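Side-chain contacts in long form salivary protein D7L1 (PDB 3DXL), which binds and sequesters host mediators such as biogenic amines and leukotrienes, so modulating blood feeding by female mosquitoes: residues E155-K160 and T190-K195; R176-L181 and A263-E268; I197-K202 and K212-L217. One frame throughout, in Å; residues are numbered along the deposited sequence.

Interaction 1. Residues E155-K160 and T190-K195; sequences EFCENK and TDCVMK
Phe156 brings the CE2 side of its ring to Cys192, with CE2 3.7 Å from the SG of that cysteine. The sulfur lies obliquely to the ring, 56° off its normal, in a sulfur-aromatic contact. That same SG is bonded to Cys157 SG at 2.1 Å, so the ring packs beside a disulfide that joins segments 155-160 and 190-195, which run nearly antiparallel on helices 153-161 and 184-196. Both cysteines point their CB at the opposing helix, but their torsions differ: Cys157 SG stands beside its own backbone N, whereas Cys192 SG lies anti to the N of Cys192 (chi1 178°). The bridge twists through a chi3 of -83°, close to the 90° twist that a disulfide prefers. Val193, the next residue along, turns CG2 toward the base of the bridge, 3.7 Å from Cys157 CB; a compact branched side chain fits well between helices joined this closely. Nearby, Cys192 also touches Tyr161 and Cys157 touches His189, a noradrenaline-binding residue. The apolar Phe156 and Val193 suit a disulfide, which carries no charge and needs no hydrogen-bond partner. Because the link is covalent, it holds the two helices in a fixed register in a secreted protein.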
loop_
_atom_site.group_PDB
_atom_site.type_symbol
_atom_site.label_atom_id
_atom_site.label_comp_id
_atom_site.label_asym_id
_atom_site.label_seq_id
_atom_site.Cartn_x
_atom_site.Cartn_y
_atom_site.Cartn_z
ATOM N N GLU A 155 -9.798 3.859 10.001
ATOM C CA GLU A 155 -11.040 3.306 10.537
ATOM C C GLU A 155 -11.007 1.794 10.637
ATOM O O GLU A 155 -11.510 1.230 11.602
ATOM C CB GLU A 155 -12.236 3.784 9.738
ATOM C CG GLU A 155 -12.462 5.255 9.927
ATOM C CD GLU A 155 -13.696 5.767 9.240
ATOM O OE1 GLU A 155 -14.480 4.957 8.689
ATOM O OE2 GLU A 155 -13.885 6.999 9.265
ATOM N N PHE A 156 -10.423 1.127 9.640
ATOM C CA PHE A 156 -10.245 -0.322 9.711
ATOM C C PHE A 156 -9.526 -0.715 11.007
ATOM O O PHE A 156 -9.982 -1.608 11.724
ATOM C CB PHE A 156 -9.492 -0.836 8.471
ATOM C CG PHE A 156 -8.814 -2.172 8.682
ATOM C CD1 PHE A 156 -9.558 -3.347 8.809
ATOM C CD2 PHE A 156 -7.433 -2.244 8.795
ATOM C CE1 PHE A 156 -8.920 -4.558 9.052
ATOM C CE2 PHE A 156 -6.792 -3.462 9.021
ATOM C CZ PHE A 156 -7.540 -4.615 9.152
ATOM N N CYS A 157 -8.411 -0.049 11.303
ATOM C CA CYS A 157 -7.642 -0.358 12.503
ATOM C C CYS A 157 -8.428 -0.002 13.767
ATOM O O CYS A 157 -8.504 -0.803 14.715
ATOM C CB CYS A 157 -6.305 0.375 12.488
ATOM S SG CYS A 157 -5.198 -0.149 11.155
ATOM N N GLU A 158 -9.020 1.190 13.773
ATOM C CA GLU A 158 -9.819 1.639 14.920
ATOM C C GLU A 158 -10.901 0.620 15.252
ATOM O O GLU A 158 -11.140 0.320 16.425
ATOM C CB GLU A 158 -10.504 2.951 14.597
ATOM C CG GLU A 158 -9.598 4.146 14.565
ATOM C CD GLU A 158 -10.338 5.409 14.190
ATOM O OE1 GLU A 158 -11.461 5.325 13.659
ATOM O OE2 GLU A 158 -9.800 6.502 14.431
ATOM N N ASN A 159 -11.569 0.097 14.221
ATOM C CA ASN A 159 -12.678 -0.820 14.452
ATOM C C ASN A 159 -12.215 -2.167 14.988
ATOM O O ASN A 159 -12.948 -2.822 15.728
ATOM C CB ASN A 159 -13.508 -0.987 13.185
ATOM C CG ASN A 159 -14.241 0.275 12.789
ATOM O OD1 ASN A 159 -14.334 1.236 13.567
ATOM N ND2 ASN A 159 -14.787 0.283 11.582
ATOM N N LYS A 160 -10.999 -2.565 14.639
ATOM C CA LYS A 160 -10.415 -3.793 15.135
ATOM C C LYS A 160 -10.030 -3.680 16.610
ATOM O O LYS A 160 -10.280 -4.590 17.399
ATOM C CB LYS A 160 -9.195 -4.128 14.277
ATOM C CG LYS A 160 -8.479 -5.404 14.593
ATOM C CD LYS A 160 -7.441 -5.690 13.519
ATOM C CE LYS A 160 -6.603 -6.896 13.880
ATOM N NZ LYS A 160 -5.501 -7.063 12.901
ATOM N N THR A 190 -1.401 1.066 16.586
ATOM C CA THR A 190 -0.524 1.968 15.862
ATOM C C THR A 190 0.321 1.185 14.858
ATOM O O THR A 190 0.591 1.680 13.769
ATOM C CB THR A 190 0.336 2.779 16.844
ATOM O OG1 THR A 190 -0.526 3.586 17.671
ATOM C CG2 THR A 190 1.279 3.695 16.124
ATOM N N ASP A 191 0.704 -0.040 15.211
ATOM C CA ASP A 191 1.347 -0.939 14.246
ATOM C C ASP A 191 0.437 -1.194 13.034
ATOM O O ASP A 191 0.892 -1.152 11.882
ATOM C CB ASP A 191 1.758 -2.249 14.932
ATOM C CG ASP A 191 2.656 -3.105 14.060
ATOM O OD1 ASP A 191 3.721 -2.616 13.622
ATOM O OD2 ASP A 191 2.282 -4.259 13.812
ATOM N N CYS A 192 -0.843 -1.443 13.290
ATOM C CA CYS A 192 -1.832 -1.629 12.216
ATOM C C CYS A 192 -1.856 -0.426 11.280
ATOM O O CYS A 192 -1.814 -0.582 10.053
ATOM C CB CYS A 192 -3.219 -1.877 12.823
ATOM S SG CYS A 192 -4.604 -2.089 11.659
ATOM N N VAL A 193 -1.889 0.778 11.848
ATOM C CA VAL A 193 -1.988 1.992 11.036
ATOM C C VAL A 193 -0.687 2.261 10.269
ATOM O O VAL A 193 -0.714 2.490 9.058
ATOM C CB VAL A 193 -2.371 3.219 11.890
ATOM C CG1 VAL A 193 -2.338 4.484 11.056
ATOM C CG2 VAL A 193 -3.749 3.027 12.507
ATOM N N MET A 194 0.440 2.230 10.975
ATOM C CA MET A 194 1.736 2.539 10.358
ATOM C C MET A 194 2.111 1.555 9.250
ATOM O O MET A 194 2.708 1.944 8.248
ATOM C CB MET A 194 2.839 2.598 11.418
ATOM C CG MET A 194 2.660 3.710 12.439
ATOM S SD MET A 194 3.053 5.369 11.832
ATOM C CE MET A 194 4.854 5.358 11.926
ATOM N N LYS A 195 1.761 0.284 9.430
ATOM C CA LYS A 195 1.988 -0.692 8.367
ATOM C C LYS A 195 0.982 -0.508 7.236
ATOM O O LYS A 195 1.317 -0.670 6.062
ATOM C CB LYS A 195 1.966 -2.118 8.917
ATOM C CG LYS A 195 3.226 -2.427 9.686
ATOM C CD LYS A 195 3.191 -3.796 10.313
ATOM C CE LYS A 195 4.513 -4.121 10.976
ATOM N NZ LYS A 195 4.358 -5.206 11.972
#

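Interaction 2. Residues R176-L181 and A263-E268; sequences RQYTVL and AFDYRE. With TRS (2-amino-2-hydroxymethyl-propane-1,3-diol), chain C.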
loop_
_atom_site.group_PDB
_atom_site.type_symbol
_atom_site.label_atom_id
_atom_site.label_comp_id
_atom_site.label_asym_id
_atom_site.label_seq_id
_atom_site.Cartn_x
_atom_site.Cartn_y
_atom_site.Cartn_z
ATOM N N ARG A 176 -7.626 10.220 18.151
ATOM C CA ARG A 176 -7.779 11.017 16.937
ATOM C C ARG A 176 -7.240 12.429 17.110
ATOM O O ARG A 176 -7.040 13.139 16.125
ATOM C CB ARG A 176 -9.234 11.065 16.487
ATOM C CG ARG A 176 -9.757 9.747 15.957
ATOM C CD ARG A 176 -11.122 9.947 15.363
ATOM N NE ARG A 176 -11.667 8.708 14.813
ATOM C CZ ARG A 176 -12.846 8.616 14.207
ATOM N NH1 ARG A 176 -13.610 9.693 14.059
ATOM N NH2 ARG A 176 -13.258 7.444 13.741
ATOM N N GLN A 177 -7.007 12.823 18.361
ATOM C CA GLN A 177 -6.389 14.120 18.668
ATOM C C GLN A 177 -4.885 13.993 18.933
ATOM O O GLN A 177 -4.260 14.878 19.534
ATOM C CB GLN A 177 -7.111 14.801 19.837
ATOM C CG GLN A 177 -8.563 15.156 19.535
ATOM C CD GLN A 177 -9.247 15.837 20.697
ATOM O OE1 GLN A 177 -9.074 17.037 20.920
ATOM N NE2 GLN A 177 -10.026 15.074 21.448
ATOM N N TYR A 178 -4.306 12.889 18.468
ATOM C CA TYR A 178 -2.850 12.667 18.528
ATOM C C TYR A 178 -2.292 12.494 19.941
ATOM O O TYR A 178 -1.117 12.733 20.179
ATOM C CB TYR A 178 -2.071 13.746 17.748
ATOM C CG TYR A 178 -2.241 13.618 16.249
ATOM C CD1 TYR A 178 -1.489 12.694 15.517
ATOM C CD2 TYR A 178 -3.161 14.403 15.566
ATOM C CE1 TYR A 178 -1.647 12.560 14.148
ATOM C CE2 TYR A 178 -3.336 14.278 14.188
ATOM C CZ TYR A 178 -2.560 13.355 13.480
ATOM O OH TYR A 178 -2.693 13.202 12.109
ATOM N N THR A 179 -3.130 12.060 20.876
ATOM C CA THR A 179 -2.634 11.620 22.174
ATOM C C THR A 179 -1.937 10.275 21.999
ATOM O O THR A 179 -2.509 9.330 21.443
ATOM C CB THR A 179 -3.765 11.531 23.207
ATOM O OG1 THR A 179 -4.193 12.858 23.505
ATOM C CG2 THR A 179 -3.298 10.875 24.493
ATOM N N VAL A 180 -0.699 10.196 22.461
ATOM C CA VAL A 180 0.087 8.973 22.366
ATOM C C VAL A 180 -0.094 8.139 23.631
ATOM O O VAL A 180 0.512 8.421 24.665
ATOM C CB VAL A 180 1.583 9.276 22.142
ATOM C CG1 VAL A 180 2.366 7.973 22.015
ATOM C CG2 VAL A 180 1.795 10.148 20.890
ATOM N N LEU A 181 -0.956 7.134 23.556
ATOM C CA LEU A 181 -1.161 6.209 24.661
ATOM C C LEU A 181 0.023 5.244 24.802
ATOM O O LEU A 181 0.828 5.093 23.872
ATOM C CB LEU A 181 -2.491 5.463 24.500
ATOM C CG LEU A 181 -3.741 6.340 24.341
ATOM C CD1 LEU A 181 -4.958 5.484 24.066
ATOM C CD2 LEU A 181 -3.982 7.204 25.586
ATOM N N ALA A 263 0.342 15.971 7.219
ATOM C CA ALA A 263 0.619 14.925 6.242
ATOM C C ALA A 263 -0.178 13.649 6.539
ATOM O O ALA A 263 -0.723 13.009 5.632
ATOM C CB ALA A 263 2.095 14.632 6.225
ATOM N N PHE A 264 -0.226 13.280 7.813
ATOM C CA PHE A 264 -0.879 12.053 8.283
ATOM C C PHE A 264 -2.390 12.179 8.101
ATOM O O PHE A 264 -3.049 11.239 7.664
ATOM C CB PHE A 264 -0.524 11.869 9.761
ATOM C CG PHE A 264 -0.510 10.444 10.272
ATOM C CD1 PHE A 264 0.371 9.504 9.754
ATOM C CD2 PHE A 264 -1.298 10.078 11.367
ATOM C CE1 PHE A 264 0.432 8.224 10.292
ATOM C CE2 PHE A 264 -1.237 8.790 11.902
ATOM C CZ PHE A 264 -0.365 7.870 11.351
ATOM N N ASP A 265 -2.935 13.354 8.410
ATOM C CA ASP A 265 -4.356 13.608 8.187
ATOM C C ASP A 265 -4.716 13.439 6.713
ATOM O O ASP A 265 -5.725 12.818 6.368
ATOM C CB ASP A 265 -4.762 15.028 8.614
ATOM C CG ASP A 265 -4.899 15.196 10.120
ATOM O OD1 ASP A 265 -4.811 14.217 10.890
ATOM O OD2 ASP A 265 -5.093 16.358 10.519
ATOM N N TYR A 266 -3.906 14.006 5.825
ATOM C CA TYR A 266 -4.214 13.899 4.399
ATOM C C TYR A 266 -4.042 12.460 3.896
ATOM O O TYR A 266 -4.820 11.994 3.053
ATOM C CB TYR A 266 -3.365 14.868 3.582
ATOM C CG TYR A 266 -3.759 14.996 2.120
ATOM C CD1 TYR A 266 -5.098 15.081 1.731
ATOM C CD2 TYR A 266 -2.778 15.071 1.125
ATOM C CE1 TYR A 266 -5.446 15.218 0.390
ATOM C CE2 TYR A 266 -3.124 15.218 -0.213
ATOM C CZ TYR A 266 -4.453 15.293 -0.568
ATOM O OH TYR A 266 -4.811 15.451 -1.883
ATOM N N ARG A 267 -3.063 11.746 4.447
ATOM C CA ARG A 267 -2.926 10.330 4.128
ATOM C C ARG A 267 -4.171 9.550 4.533
ATOM O O ARG A 267 -4.615 8.673 3.780
ATOM C CB ARG A 267 -1.670 9.729 4.755
ATOM C CG ARG A 267 -1.467 8.239 4.414
ATOM C CD ARG A 267 -1.453 7.995 2.905
ATOM N NE ARG A 267 -1.210 6.606 2.524
ATOM C CZ ARG A 267 -0.005 6.066 2.380
ATOM N NH1 ARG A 267 1.095 6.777 2.633
ATOM N NH2 ARG A 267 0.105 4.805 1.960
ATOM N N GLU A 268 -4.741 9.849 5.702
ATOM C CA GLU A 268 -5.968 9.158 6.103
ATOM C C GLU A 268 -7.073 9.370 5.063
ATOM O O GLU A 268 -7.785 8.428 4.697
ATOM C CB GLU A 268 -6.439 9.615 7.488
ATOM C CG GLU A 268 -7.655 8.834 8.030
ATOM C CD GLU A 268 -9.017 9.310 7.504
ATOM O OE1 GLU A 268 -9.173 10.516 7.223
ATOM O OE2 GLU A 268 -9.937 8.467 7.381
HETATM C C TRS C . -6.586 11.484 12.400
HETATM C C1 TRS C . -7.769 10.717 12.994
HETATM C C2 TRS C . -6.673 11.511 10.877
HETATM C C3 TRS C . -5.267 10.858 12.840
HETATM N N TRS C . -6.637 12.871 12.887
HETATM O O1 TRS C . -7.728 9.347 12.648
HETATM O O2 TRS C . -7.860 12.164 10.484
HETATM O O3 TRS C . -5.137 10.972 14.241
#
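Tyr178 reaches across to Phe264 and Asp265 from a backbone with positive phi (67°), as the C' residue of the Schellman motif that ends helix 172-175. Its CB points toward helix 257-271, and CG, set beside the backbone N, carries the ring onward in that direction. Along one margin, CE1 comes 3.7 Å from Phe264 CD2; along the other, CE2 is 3.6 Å from Asp265 OD1. One face lies under a bound Tris molecule, probably from the crystallisation liquor, whose O3 sits 3.6 Å above the ring plane and offset toward the rim. At the tip, the hydroxyl donates to Asp265: OH to OD1 is 2.6 Å, and the donor meets the oxygen 50° out of the carboxylate plane. The same OH touches Phe264 CB at 3.5 Å and lies at the edge of the phenylalanine ring. Tyrosine suits the place because its flat ring can line a pocket while its hydroxyl bonds to an acid on the helix across from it.

Asp265 OD1 has a second donor, the Tris amine, at 3.0 Å from TRS N. The amine also gives a longer bond to the carbonyl O of Arg176, so it spans the loop and the helix. Asp265, Arg176 and Glu268 all bind noradrenaline, and an amine held by a carboxylate is consistent with how such a ligand could be gripped. This is the biogenic amine pocket of the C-terminal PBP/GOBP-type, odorant-binding-protein-like domain.

Interaction 3. Residues I197-K202 and K212-L217; sequences IRYITK and KRDFKL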
loop_
_atom_site.group_PDB
_atom_site.type_symbol
_atom_site.label_atom_id
_atom_site.label_comp_id
_atom_site.label_asym_id
_atom_site.label_seq_id
_atom_site.Cartn_x
_atom_site.Cartn_y
_atom_site.Cartn_z
ATOM N N ILE A 197 -0.336 2.227 6.101
ATOM C CA ILE A 197 0.066 3.330 5.228
ATOM C C ILE A 197 1.528 3.236 4.815
ATOM O O ILE A 197 2.069 4.165 4.222
ATOM C CB ILE A 197 -0.244 4.700 5.840
ATOM C CG1 ILE A 197 0.569 4.898 7.149
ATOM C CG2 ILE A 197 -1.762 4.823 5.987
ATOM C CD1 ILE A 197 0.437 6.254 7.804
ATOM N N ARG A 198 2.144 2.101 5.146
ATOM C CA ARG A 198 3.455 1.715 4.608
ATOM C C ARG A 198 4.622 2.558 5.131
ATOM O O ARG A 198 5.700 2.575 4.551
ATOM C CB ARG A 198 3.421 1.659 3.065
ATOM C CG ARG A 198 2.899 0.336 2.486
ATOM C CD ARG A 198 1.396 0.130 2.680
ATOM N NE ARG A 198 0.934 -1.096 2.030
ATOM C CZ ARG A 198 -0.317 -1.537 2.028
ATOM N NH1 ARG A 198 -1.281 -0.874 2.653
ATOM N NH2 ARG A 198 -0.615 -2.670 1.399
ATOM N N TYR A 199 4.409 3.251 6.251
ATOM C CA TYR A 199 5.520 3.933 6.933
ATOM C C TYR A 199 6.457 2.913 7.569
ATOM O O TYR A 199 7.641 3.189 7.737
ATOM C CB TYR A 199 5.023 4.882 8.020
ATOM C CG TYR A 199 4.365 6.145 7.542
ATOM C CD1 TYR A 199 4.024 6.343 6.208
ATOM C CD2 TYR A 199 4.042 7.140 8.459
ATOM C CE1 TYR A 199 3.401 7.499 5.805
ATOM C CE2 TYR A 199 3.420 8.287 8.072
ATOM C CZ TYR A 199 3.097 8.478 6.751
ATOM O OH TYR A 199 2.455 9.620 6.367
ATOM N N ILE A 200 5.903 1.748 7.916
ATOM C CA ILE A 200 6.649 0.619 8.458
ATOM C C ILE A 200 6.375 -0.576 7.557
ATOM O O ILE A 200 5.230 -0.823 7.180
ATOM C CB ILE A 200 6.208 0.293 9.918
ATOM C CG1 ILE A 200 6.427 1.503 10.843
ATOM C CG2 ILE A 200 6.903 -0.959 10.458
ATOM C CD1 ILE A 200 7.880 1.817 11.195
ATOM N N THR A 201 7.438 -1.289 7.192
ATOM C CA THR A 201 7.335 -2.471 6.317
ATOM C C THR A 201 6.845 -3.709 7.076
ATOM O O THR A 201 6.752 -3.711 8.300
ATOM C CB THR A 201 8.708 -2.804 5.680
ATOM O OG1 THR A 201 9.603 -3.247 6.699
ATOM C CG2 THR A 201 9.289 -1.592 4.965
ATOM N N LYS A 202 6.583 -4.788 6.331
ATOM C CA LYS A 202 6.211 -6.084 6.925
ATOM C C LYS A 202 7.224 -6.633 7.950
ATOM O O LYS A 202 6.839 -7.327 8.894
ATOM C CB LYS A 202 5.942 -7.125 5.827
ATOM C CG LYS A 202 7.185 -7.575 5.056
ATOM C CD LYS A 202 6.890 -8.738 4.114
ATOM C CE LYS A 202 8.172 -9.319 3.538
ATOM N NZ LYS A 202 7.917 -10.455 2.603
ATOM N N LYS A 212 8.173 10.693 3.574
ATOM C CA LYS A 212 8.507 11.853 2.754
ATOM C C LYS A 212 7.469 12.111 1.674
ATOM O O LYS A 212 7.123 13.253 1.400
ATOM C CB LYS A 212 9.887 11.696 2.113
ATOM C CG LYS A 212 11.032 11.849 3.105
ATOM C CD LYS A 212 12.371 11.436 2.494
ATOM C CE LYS A 212 12.746 12.326 1.326
ATOM N NZ LYS A 212 14.075 11.949 0.753
ATOM N N ARG A 213 6.985 11.030 1.051
ATOM C CA ARG A 213 5.975 11.113 0.015
ATOM C C ARG A 213 4.767 11.896 0.529
ATOM O O ARG A 213 4.244 12.766 -0.150
ATOM C CB ARG A 213 5.561 9.698 -0.411
ATOM C CG ARG A 213 4.625 9.634 -1.600
ATOM C CD ARG A 213 4.235 8.191 -1.917
ATOM N NE ARG A 213 3.837 8.057 -3.325
ATOM C CZ ARG A 213 2.622 8.316 -3.795
ATOM N NH1 ARG A 213 1.650 8.700 -2.974
ATOM N NH2 ARG A 213 2.361 8.178 -5.087
ATOM N N ASP A 214 4.328 11.559 1.737
ATOM C CA ASP A 214 3.158 12.211 2.321
ATOM C C ASP A 214 3.399 13.672 2.724
ATOM O O ASP A 214 2.498 14.495 2.612
ATOM C CB ASP A 214 2.625 11.400 3.493
ATOM C CG ASP A 214 1.856 10.166 3.042
ATOM O OD1 ASP A 214 1.545 10.042 1.828
ATOM O OD2 ASP A 214 1.559 9.321 3.914
ATOM N N PHE A 215 4.621 13.995 3.149
ATOM C CA PHE A 215 4.987 15.401 3.370
ATOM C C PHE A 215 4.932 16.207 2.076
ATOM O O PHE A 215 4.382 17.315 2.040
ATOM C CB PHE A 215 6.381 15.533 3.988
ATOM C CG PHE A 215 6.388 15.564 5.497
ATOM C CD1 PHE A 215 5.783 14.550 6.230
ATOM C CD2 PHE A 215 7.049 16.581 6.178
ATOM C CE1 PHE A 215 5.804 14.568 7.619
ATOM C CE2 PHE A 215 7.072 16.605 7.575
ATOM C CZ PHE A 215 6.457 15.591 8.287
ATOM N N LYS A 216 5.484 15.641 0.999
ATOM C CA LYS A 216 5.498 16.357 -0.263
ATOM C C LYS A 216 4.088 16.599 -0.783
ATOM O O LYS A 216 3.805 17.648 -1.361
ATOM C CB LYS A 216 6.368 15.635 -1.291
ATOM C CG LYS A 216 7.844 15.679 -0.932
ATOM C CD LYS A 216 8.725 14.996 -1.955
ATOM C CE LYS A 216 10.186 15.046 -1.516
ATOM N NZ LYS A 216 11.058 14.197 -2.379
ATOM N N LEU A 217 3.187 15.650 -0.524
ATOM C CA LEU A 217 1.795 15.796 -0.944
ATOM C C LEU A 217 1.019 16.882 -0.196
ATOM O O LEU A 217 -0.009 17.346 -0.682
ATOM C CB LEU A 217 1.049 14.459 -0.879
ATOM C CG LEU A 217 1.420 13.525 -2.033
ATOM C CD1 LEU A 217 1.000 12.098 -1.729
ATOM C CD2 LEU A 217 0.832 14.013 -3.360
#
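With chi1 at -72° in Tyr199 and -76° in Asp214, both side chains leave the backbone with CG beside the N, and the phenol hydroxyl comes up to one carboxylate oxygen. The hydroxyl of Tyr199 is the donor, 2.6 Å from OH to Asp214 OD2, and the bond uses the anti lone pair of OD2, turned away from OD1. The carboxylate oxygen lies in the plane of the ring at its edge, where CE1 comes within 3.2 Å of OD2. The two flat groups are tilted 54° against each other, and Asp214 CB also rests 3.4 Å from the phenolic OH.

Tyr199 stands in the loop that follows helix 184-196, and Asp214 on helix 208-217, so the bond ties this connection to the next helix in the C-terminal PBP/GOBP domain. Within the loop, Ile197 folds back with CD1 3.5 Å above the centre of the tyrosine ring, laying a methyl group over one face as an aliphatic residue can. Tyrosine fits because its ring packs in the core while its length delivers a polar tip to a buried acid.

Asp214 is further held by two arginines of helix 257-271: Arg267 makes a salt bridge to OD2 and Arg270 one to OD1. With two positive groups and a hydroxyl around it, the buried carboxylate is likely to stay ionised.

All three contacts belong to the C-terminal half of the protein, with centres 12 to 15 Å apart. Along the chain, interaction 1 closes before interaction 3 opens, while interaction 3 is nested inside the loop closed by interaction 2, whose segments alternate with those of interaction 1. Helix 184-196 carries one half of the disulfide near its C-terminal end and leads into the loop of interaction 3, where Met194 probably bonds to Ile200 through the backbone. Helix 257-271 touches both other contacts: Phe264 packs against Val193 and Ile197. A salt bridge from Glu158 to Arg176 connects interactions 1 and 2, bringing noradrenaline-binding residues from separate parts of the sequence together around one pocket.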